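Side-chain contacts in phenol hydroxylase component phN (Pseudomonas stutzeri, PDB 3U52), which probably hydroxylates phenol at a di-iron centre, as a helical, zinc-binding component of a bacterial multicomponent monooxygenase: residues F179-S184 / E445-A450; M278-M283 / M289-A294; W360-E363 / F369-Y372. All blocks are in the same frame, centred on the assembly; numbering follows the deposited sequence.

Contact 1: F179-S184 / E445-A450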
loop_
_atom_site.group_PDB
_atom_site.type_symbol
_atom_site.label_atom_id
_atom_site.label_comp_id
_atom_site.label_asym_id
_atom_site.label_seq_id
_atom_site.Cartn_x
_atom_site.Cartn_y
_atom_site.Cartn_z
ATOM N N PHE A 179 25.239 -22.587 5.035
ATOM C CA PHE A 179 25.741 -21.223 5.024
ATOM C C PHE A 179 27.018 -20.974 5.867
ATOM O O PHE A 179 27.786 -20.069 5.539
ATOM C CB PHE A 179 24.620 -20.208 5.410
ATOM C CG PHE A 179 24.530 -19.070 4.434
ATOM C CD1 PHE A 179 23.768 -19.180 3.300
ATOM C CD2 PHE A 179 25.268 -17.910 4.644
ATOM C CE1 PHE A 179 23.724 -18.131 2.332
ATOM C CE2 PHE A 179 25.230 -16.849 3.724
ATOM C CZ PHE A 179 24.461 -16.960 2.566
ATOM N N ASP A 180 27.206 -21.722 6.961
ATOM C CA ASP A 180 28.467 -21.656 7.755
ATOM C C ASP A 180 29.620 -22.090 6.872
ATOM O O ASP A 180 30.649 -21.492 6.926
ATOM C CB ASP A 180 28.411 -22.538 8.990
ATOM C CG ASP A 180 27.644 -21.910 10.141
ATOM O OD1 ASP A 180 27.117 -20.757 9.994
ATOM O OD2 ASP A 180 27.559 -22.559 11.236
ATOM N N ASP A 181 29.430 -23.119 6.047
ATOM C CA ASP A 181 30.445 -23.615 5.108
ATOM C C ASP A 181 30.850 -22.490 4.167
ATOM O O ASP A 181 32.039 -22.166 4.062
ATOM C CB ASP A 181 29.862 -24.861 4.409
ATOM C CG ASP A 181 30.868 -25.642 3.541
ATOM O OD1 ASP A 181 31.887 -25.102 3.102
ATOM O OD2 ASP A 181 30.571 -26.823 3.250
ATOM N N ALA A 182 29.860 -21.811 3.545
ATOM C CA ALA A 182 30.161 -20.689 2.633
ATOM C C ALA A 182 30.862 -19.509 3.319
ATOM O O ALA A 182 31.810 -18.968 2.775
ATOM C CB ALA A 182 28.851 -20.192 1.911
ATOM N N ARG A 183 30.388 -19.111 4.494
ATOM C CA ARG A 183 31.000 -17.947 5.174
ATOM C C ARG A 183 32.388 -18.248 5.837
ATOM O O ARG A 183 33.194 -17.344 6.049
ATOM C CB ARG A 183 30.057 -17.421 6.215
ATOM C CG ARG A 183 28.800 -16.752 5.625
ATOM C CD ARG A 183 28.273 -15.781 6.647
ATOM N NE ARG A 183 27.673 -16.480 7.768
ATOM C CZ ARG A 183 27.640 -16.046 9.029
ATOM N NH1 ARG A 183 27.032 -16.783 9.959
ATOM N NH2 ARG A 183 28.236 -14.913 9.382
ATOM N N SER A 184 32.668 -19.515 6.127
ATOM C CA SER A 184 33.994 -19.854 6.565
ATOM C C SER A 184 35.004 -19.989 5.434
ATOM O O SER A 184 36.222 -19.992 5.679
ATOM C CB SER A 184 33.941 -21.077 7.433
ATOM O OG SER A 184 33.495 -22.188 6.703
ATOM N N GLU A 445 39.631 -31.572 7.155
ATOM C CA GLU A 445 39.951 -30.707 8.311
ATOM C C GLU A 445 38.778 -29.776 8.655
ATOM O O GLU A 445 38.587 -29.363 9.819
ATOM C CB GLU A 445 41.188 -29.846 8.010
ATOM C CG GLU A 445 42.511 -30.663 7.715
ATOM C CD GLU A 445 42.618 -31.212 6.244
ATOM O OE1 GLU A 445 43.357 -32.230 6.059
ATOM O OE2 GLU A 445 42.010 -30.651 5.282
ATOM N N LYS A 446 38.011 -29.428 7.626
ATOM C CA LYS A 446 36.844 -28.589 7.805
ATOM C C LYS A 446 35.675 -29.417 8.339
ATOM O O LYS A 446 35.152 -29.123 9.409
ATOM C CB LYS A 446 36.522 -27.885 6.470
ATOM C CG LYS A 446 35.322 -26.952 6.524
ATOM C CD LYS A 446 35.291 -26.023 5.245
ATOM C CE LYS A 446 34.295 -24.929 5.501
ATOM N NZ LYS A 446 34.321 -23.837 4.486
ATOM N N TYR A 447 35.286 -30.485 7.618
ATOM C CA TYR A 447 34.090 -31.259 8.001
ATOM C C TYR A 447 34.123 -32.034 9.337
ATOM O O TYR A 447 33.056 -32.273 9.940
ATOM C CB TYR A 447 33.603 -32.154 6.837
ATOM C CG TYR A 447 33.235 -31.236 5.759
ATOM C CD1 TYR A 447 32.059 -30.458 5.871
ATOM C CD2 TYR A 447 34.122 -31.019 4.668
ATOM C CE1 TYR A 447 31.753 -29.508 4.868
ATOM C CE2 TYR A 447 33.842 -30.088 3.689
ATOM C CZ TYR A 447 32.662 -29.336 3.806
ATOM O OH TYR A 447 32.457 -28.412 2.834
ATOM N N ILE A 448 35.322 -32.381 9.824
ATOM C CA ILE A 448 35.425 -33.026 11.147
ATOM C C ILE A 448 35.034 -32.098 12.294
ATOM O O ILE A 448 34.832 -32.566 13.442
ATOM C CB ILE A 448 36.860 -33.665 11.430
ATOM C CG1 ILE A 448 37.927 -32.563 11.600
ATOM C CG2 ILE A 448 37.162 -34.681 10.350
ATOM C CD1 ILE A 448 39.368 -33.049 11.861
ATOM N N GLN A 449 34.884 -30.792 11.993
ATOM C CA GLN A 449 34.442 -29.830 13.008
ATOM C C GLN A 449 32.956 -29.737 13.218
ATOM O O GLN A 449 32.492 -29.199 14.253
ATOM C CB GLN A 449 34.908 -28.446 12.669
ATOM C CG GLN A 449 36.393 -28.236 12.686
ATOM C CD GLN A 449 36.728 -26.919 12.005
ATOM O OE1 GLN A 449 36.339 -25.861 12.488
ATOM N NE2 GLN A 449 37.437 -26.977 10.883
ATOM N N ALA A 450 32.198 -30.340 12.313
ATOM C CA ALA A 450 30.748 -30.210 12.341
ATOM C C ALA A 450 30.059 -30.465 13.717
ATOM O O ALA A 450 30.362 -31.442 14.441
ATOM C CB ALA A 450 30.160 -31.077 11.213
#
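Lys-446 reaches out from helix 444-447 and sets its ammonium group against helix 173-184. Its chain runs extended, with CG anti to the backbone N (chi1 -179°), and this carries NZ over the 8.5 Å that separates the CA atoms of Asp-181 and Lys-446. Two of its three hydrogen bonds go to uncharged oxygens. Lys-446 NZ is 2.9 Å from the backbone Asp-181 O. Lys-446 NZ is also 2.9 Å from Ser-184 OG. The third bond is a salt bridge, with Lys-446 NZ 3.1 Å from Asp-181 OD1 and standing 39° out of the carboxylate plane. A methionine in place of Lys-446 would probably leave Asp-181 O and Ser-184 OG without this donor and take one positive charge from the carboxylate.

Asp-181 OD2 takes the tyrosine hydroxyl. Tyr-447 OH gives a short hydrogen bond of 2.5 Å to the syn side of Asp-181 OD2. The ring and carboxylate planes are 63° apart. Arg-268 pairs with OD2 and Lys-264 with OD1 in further salt bridges, so the buried acid is likely to stay ionised.

The contact joins the hydroxylase helices to the YHS region near the zinc site. Phe-179 packs on helices 105-121 and 187-216, which carry iron ligands Glu-108 and Glu-199. Tyr-447 rests on helix 434-442.

Contact 2: M278-M283 / M289-A294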
loop_
_atom_site.group_PDB
_atom_site.type_symbol
_atom_site.label_atom_id
_atom_site.label_comp_id
_atom_site.label_asym_id
_atom_site.label_seq_id
_atom_site.Cartn_x
_atom_site.Cartn_y
_atom_site.Cartn_z
ATOM N N MET A 278 9.921 -31.411 -0.367
ATOM C CA MET A 278 8.909 -31.872 0.589
ATOM C C MET A 278 7.781 -30.818 0.816
ATOM O O MET A 278 6.594 -31.147 0.905
ATOM C CB MET A 278 9.625 -32.187 1.911
ATOM C CG MET A 278 8.724 -32.543 2.998
ATOM S SD MET A 278 9.667 -32.780 4.522
ATOM C CE MET A 278 9.912 -31.021 4.975
ATOM N N MET A 279 8.170 -29.563 0.970
ATOM C CA MET A 279 7.220 -28.444 1.117
ATOM C C MET A 279 6.210 -28.376 -0.013
ATOM O O MET A 279 4.976 -28.322 0.211
ATOM C CB MET A 279 8.039 -27.138 1.173
ATOM C CG MET A 279 7.296 -25.852 1.530
ATOM S SD MET A 279 6.242 -25.179 0.230
ATOM C CE MET A 279 7.168 -24.441 -1.065
ATOM N N MET A 280 6.720 -28.316 -1.237
ATOM C CA MET A 280 5.820 -28.093 -2.372
ATOM C C MET A 280 4.954 -29.333 -2.698
ATOM O O MET A 280 3.803 -29.169 -3.120
ATOM C CB MET A 280 6.555 -27.581 -3.620
ATOM C CG MET A 280 7.407 -28.609 -4.347
ATOM S SD MET A 280 8.465 -27.831 -5.596
ATOM C CE MET A 280 7.327 -27.489 -6.913
ATOM N N ASP A 281 5.478 -30.545 -2.504
ATOM C CA ASP A 281 4.680 -31.736 -2.821
ATOM C C ASP A 281 3.651 -32.028 -1.737
ATOM O O ASP A 281 2.535 -32.491 -2.069
ATOM C CB ASP A 281 5.553 -32.979 -3.024
ATOM C CG ASP A 281 6.205 -33.020 -4.400
ATOM O OD1 ASP A 281 6.893 -33.993 -4.702
ATOM O OD2 ASP A 281 6.002 -32.100 -5.217
ATOM N N TYR A 282 4.003 -31.760 -0.460
ATOM C CA TYR A 282 3.162 -32.179 0.697
ATOM C C TYR A 282 2.538 -31.068 1.554
ATOM O O TYR A 282 1.406 -31.225 2.050
ATOM C CB TYR A 282 3.980 -33.078 1.647
ATOM C CG TYR A 282 4.209 -34.463 1.094
ATOM C CD1 TYR A 282 5.291 -34.740 0.232
ATOM C CD2 TYR A 282 3.335 -35.493 1.410
ATOM C CE1 TYR A 282 5.484 -36.004 -0.320
ATOM C CE2 TYR A 282 3.513 -36.786 0.882
ATOM C CZ TYR A 282 4.584 -37.034 0.038
ATOM O OH TYR A 282 4.713 -38.309 -0.453
ATOM N N MET A 283 3.278 -29.982 1.789
ATOM C CA MET A 283 2.793 -28.979 2.719
ATOM C C MET A 283 1.794 -27.976 2.116
ATOM O O MET A 283 1.093 -27.293 2.872
ATOM C CB MET A 283 3.930 -28.254 3.422
ATOM C CG MET A 283 4.857 -29.156 4.266
ATOM S SD MET A 283 5.933 -27.992 5.101
ATOM C CE MET A 283 6.492 -28.862 6.519
ATOM N N MET A 289 3.113 -27.298 -8.772
ATOM C CA MET A 289 3.678 -28.278 -9.693
ATOM C C MET A 289 4.400 -29.258 -8.780
ATOM O O MET A 289 4.501 -29.000 -7.568
ATOM C CB MET A 289 4.647 -27.650 -10.689
ATOM C CG MET A 289 5.942 -27.130 -10.087
ATOM S SD MET A 289 6.928 -26.095 -11.215
ATOM C CE MET A 289 6.800 -24.592 -10.234
ATOM N N SER A 290 4.844 -30.379 -9.317
ATOM C CA SER A 290 5.530 -31.326 -8.453
ATOM C C SER A 290 6.996 -30.937 -8.374
ATOM O O SER A 290 7.488 -30.185 -9.234
ATOM C CB SER A 290 5.405 -32.740 -9.004
ATOM O OG SER A 290 6.034 -32.836 -10.283
ATOM N N TRP A 291 7.719 -31.475 -7.386
ATOM C CA TRP A 291 9.172 -31.271 -7.334
ATOM C C TRP A 291 9.812 -31.788 -8.611
ATOM O O TRP A 291 10.719 -31.177 -9.187
ATOM C CB TRP A 291 9.787 -32.007 -6.142
ATOM C CG TRP A 291 11.301 -32.056 -6.235
ATOM C CD1 TRP A 291 12.057 -33.119 -6.548
ATOM C CD2 TRP A 291 12.209 -30.961 -6.007
ATOM N NE1 TRP A 291 13.404 -32.775 -6.541
ATOM C CE2 TRP A 291 13.515 -31.450 -6.202
ATOM C CE3 TRP A 291 12.036 -29.611 -5.668
ATOM C CZ2 TRP A 291 14.655 -30.638 -6.050
ATOM C CZ3 TRP A 291 13.158 -28.809 -5.509
ATOM C CH2 TRP A 291 14.446 -29.324 -5.694
ATOM N N SER A 292 9.338 -32.927 -9.090
ATOM C CA SER A 292 9.927 -33.521 -10.273
ATOM C C SER A 292 9.821 -32.539 -11.515
ATOM O O SER A 292 10.795 -32.298 -12.263
ATOM C CB SER A 292 9.187 -34.838 -10.513
ATOM O OG SER A 292 9.632 -35.373 -11.732
ATOM N N GLU A 293 8.661 -31.909 -11.680
ATOM C CA GLU A 293 8.463 -30.921 -12.745
ATOM C C GLU A 293 9.315 -29.665 -12.545
ATOM O O GLU A 293 9.814 -29.116 -13.521
ATOM C CB GLU A 293 6.982 -30.489 -12.827
ATOM C CG GLU A 293 6.045 -31.512 -13.513
ATOM C CD GLU A 293 4.558 -31.271 -13.239
ATOM O OE1 GLU A 293 4.199 -30.572 -12.256
ATOM O OE2 GLU A 293 3.727 -31.790 -14.032
ATOM N N ALA A 294 9.390 -29.146 -11.312
ATOM C CA ALA A 294 10.258 -28.009 -10.996
ATOM C C ALA A 294 11.741 -28.302 -11.272
ATOM O O ALA A 294 12.443 -27.486 -11.882
ATOM C CB ALA A 294 10.050 -27.579 -9.517
HETATM O O HOH W 1 3.071 -27.931 -5.460
#
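Met-280 pushes its thioether into the start of helix 291-310. CG sits between the backbone N and the carbonyl carbon (chi1 73°), and a bend at chi3 turns the methyl toward Met-289 and Ala-294. Met-280 CE is 3.5 Å from Met-289 CG, a tight carbon pair. Met-280 CE also lies 3.8 Å from Ala-294 CB. The sulfur meets the indole at its edge, near the ring plane, with Met-280 SD 4.0 Å from Trp-291 CE3. This is a Met-aromatic contact made at the rim of the ring rather than over its face.

Asp-281 supplies the polar half. Asp-281 OD2 accepts from Trp-291 N at 2.8 Å, on the syn side and 20° out of the carboxylate plane. The N-H points at OD2 with a bend, at 148°. The two helices are joined by a short loop, and the bond ties helix 254-283 to the first turn of the next helix. Ser-290 is the N-cap of that next helix, and with Glu-293 it forms a capping box. Ser-290 OG accepts from Glu-293 N at 3.1 Å, and Glu-293 OE1 accepts from Ser-290 N at 3.0 Å. Water 1 adds a bridge, donating to both Met-280 O and Met-289 O.

Further out, Ser-332 hydrogen-bonds to Asp-281 OD1 and so holds the carboxylate from its other oxygen. Lys-364 forms a salt bridge with Glu-293 OE2. Pro-209 of helix 187-216 packs against Met-280.

Contact 3: W360-E363 / F369-Y372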
loop_
_atom_site.group_PDB
_atom_site.type_symbol
_atom_site.label_atom_id
_atom_site.label_comp_id
_atom_site.label_asym_id
_atom_site.label_seq_id
_atom_site.Cartn_x
_atom_site.Cartn_y
_atom_site.Cartn_z
ATOM N N TRP A 360 -3.091 -37.283 -6.974
ATOM C CA TRP A 360 -2.196 -36.292 -7.655
ATOM C C TRP A 360 -0.759 -36.799 -7.653
ATOM O O TRP A 360 -0.075 -36.775 -8.660
ATOM C CB TRP A 360 -2.281 -34.917 -6.969
ATOM C CG TRP A 360 -1.357 -33.805 -7.542
ATOM C CD1 TRP A 360 -1.629 -32.978 -8.579
ATOM C CD2 TRP A 360 -0.060 -33.416 -7.052
ATOM N NE1 TRP A 360 -0.576 -32.084 -8.789
ATOM C CE2 TRP A 360 0.397 -32.340 -7.857
ATOM C CE3 TRP A 360 0.749 -33.853 -5.991
ATOM C CZ2 TRP A 360 1.629 -31.719 -7.650
ATOM C CZ3 TRP A 360 2.008 -33.227 -5.791
ATOM C CH2 TRP A 360 2.417 -32.174 -6.608
ATOM N N MET A 361 -0.296 -37.302 -6.512
ATOM C CA MET A 361 1.054 -37.935 -6.466
ATOM C C MET A 361 1.305 -39.118 -7.413
ATOM O O MET A 361 2.368 -39.174 -8.016
ATOM C CB MET A 361 1.423 -38.354 -5.043
ATOM C CG MET A 361 2.496 -37.496 -4.440
ATOM S SD MET A 361 1.964 -36.575 -3.022
ATOM C CE MET A 361 1.617 -37.828 -1.824
ATOM N N SER A 362 0.338 -40.040 -7.527
ATOM C CA SER A 362 0.386 -41.161 -8.483
ATOM C C SER A 362 0.583 -40.676 -9.946
ATOM O O SER A 362 1.387 -41.228 -10.698
ATOM C CB SER A 362 -0.927 -41.953 -8.397
ATOM O OG SER A 362 -1.146 -42.443 -7.098
ATOM N N GLU A 363 -0.153 -39.633 -10.315
ATOM C CA GLU A 363 -0.032 -38.956 -11.611
ATOM C C GLU A 363 1.311 -38.224 -11.823
ATOM O O GLU A 363 1.951 -38.377 -12.860
ATOM C CB GLU A 363 -1.208 -37.983 -11.735
ATOM C CG GLU A 363 -1.505 -37.471 -13.108
ATOM C CD GLU A 363 -2.606 -36.420 -13.038
ATOM O OE1 GLU A 363 -3.808 -36.815 -12.959
ATOM O OE2 GLU A 363 -2.259 -35.202 -13.021
ATOM N N PHE A 369 5.502 -43.643 -7.002
ATOM C CA PHE A 369 4.664 -43.392 -5.853
ATOM C C PHE A 369 3.863 -44.613 -5.415
ATOM O O PHE A 369 3.868 -44.959 -4.228
ATOM C CB PHE A 369 3.742 -42.201 -6.033
ATOM C CG PHE A 369 3.013 -41.824 -4.755
ATOM C CD1 PHE A 369 3.658 -41.098 -3.747
ATOM C CD2 PHE A 369 1.679 -42.203 -4.566
ATOM C CE1 PHE A 369 2.974 -40.772 -2.568
ATOM C CE2 PHE A 369 0.979 -41.866 -3.389
ATOM C CZ PHE A 369 1.646 -41.141 -2.397
ATOM N N ASP A 370 3.179 -45.264 -6.354
ATOM C CA ASP A 370 2.348 -46.417 -5.999
ATOM C C ASP A 370 3.165 -47.598 -5.552
ATOM O O ASP A 370 2.749 -48.340 -4.659
ATOM C CB ASP A 370 1.409 -46.793 -7.146
ATOM C CG ASP A 370 0.293 -45.772 -7.330
ATOM O OD1 ASP A 370 0.055 -44.958 -6.416
ATOM O OD2 ASP A 370 -0.365 -45.780 -8.384
ATOM N N LYS A 371 4.345 -47.752 -6.152
ATOM C CA LYS A 371 5.231 -48.862 -5.810
ATOM C C LYS A 371 5.867 -48.712 -4.423
ATOM O O LYS A 371 5.868 -49.652 -3.607
ATOM C CB LYS A 371 6.347 -48.980 -6.848
ATOM C CG LYS A 371 7.125 -50.303 -6.754
ATOM C CD LYS A 371 7.948 -50.571 -8.015
ATOM C CE LYS A 371 7.108 -50.451 -9.323
ATOM N NZ LYS A 371 7.913 -50.762 -10.565
ATOM N N TYR A 372 6.437 -47.536 -4.153
ATOM C CA TYR A 372 7.280 -47.349 -2.961
ATOM C C TYR A 372 6.645 -46.526 -1.876
ATOM O O TYR A 372 6.997 -46.717 -0.720
ATOM C CB TYR A 372 8.650 -46.728 -3.311
ATOM C CG TYR A 372 9.453 -47.511 -4.307
ATOM C CD1 TYR A 372 9.634 -47.045 -5.611
ATOM C CD2 TYR A 372 10.002 -48.721 -3.963
ATOM C CE1 TYR A 372 10.385 -47.771 -6.544
ATOM C CE2 TYR A 372 10.735 -49.470 -4.870
ATOM C CZ TYR A 372 10.916 -48.994 -6.166
ATOM O OH TYR A 372 11.660 -49.779 -7.031
HETATM O O HOH W 2 0.631 -44.484 -10.913
#
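Met-361 lies over one face of the Phe-369 ring where a short loop turns helix 355-364 into helix 369-385. The contact is CH-pi and Met-aromatic together. Met-361 CB stands 3.6 Å from the Phe-369 ring centroid, almost exactly on the ring normal. The chain bends at chi2 and chi3 and takes the methyl past the CE1-CZ rim of the ring. This methyl carbon, Met-361 CE, comes 3.3 Å from Phe-369 CE1. The sulfur is looser, lying 35° off the ring normal in an oblique position. Phe-369 CG is anti to its own backbone N (chi1 -172°), which turns the ring to Met-361. Both residues are buried, and Tyr-282 of helix 254-283 packs on each.

The other half is polar and faces solvent at Asp-370. Ser-362 OG and Asp-370 OD1 are 2.9 Å apart. Ser-362 may donate here, but Met-358 O competes for the same proton. Arg-374 holds both groups more firmly, with NE in a salt bridge to Asp-370 OD1 and NH2 hydrogen-bonded to Ser-362 OG. Water 2 donates to Asp-370 OD2 at 3.0 Å and, weakly, to Ser-362 O at 3.3 Å.

Overall arrangement
From the N terminus, the chain first passes 179-184, the opening end of contact 1. That loop stays open for 260 residues, until 445-450 closes it in the YHS region. Contacts 2 and 3 both nest inside it, and they do not cross. Contact 2 closes a short loop between helices 254-283 and 291-310. Contact 3 follows in series and closes another, between helices 355-364 and 369-385. The two short loops are neighbours, with centres 13 Å apart, and they touch: Tyr-282 OH is 3.4 Å from Met-361 CE. Contact 1 lies apart, its centre 29 Å from that of contact 2, and ties helix 173-184 to helix 444-447.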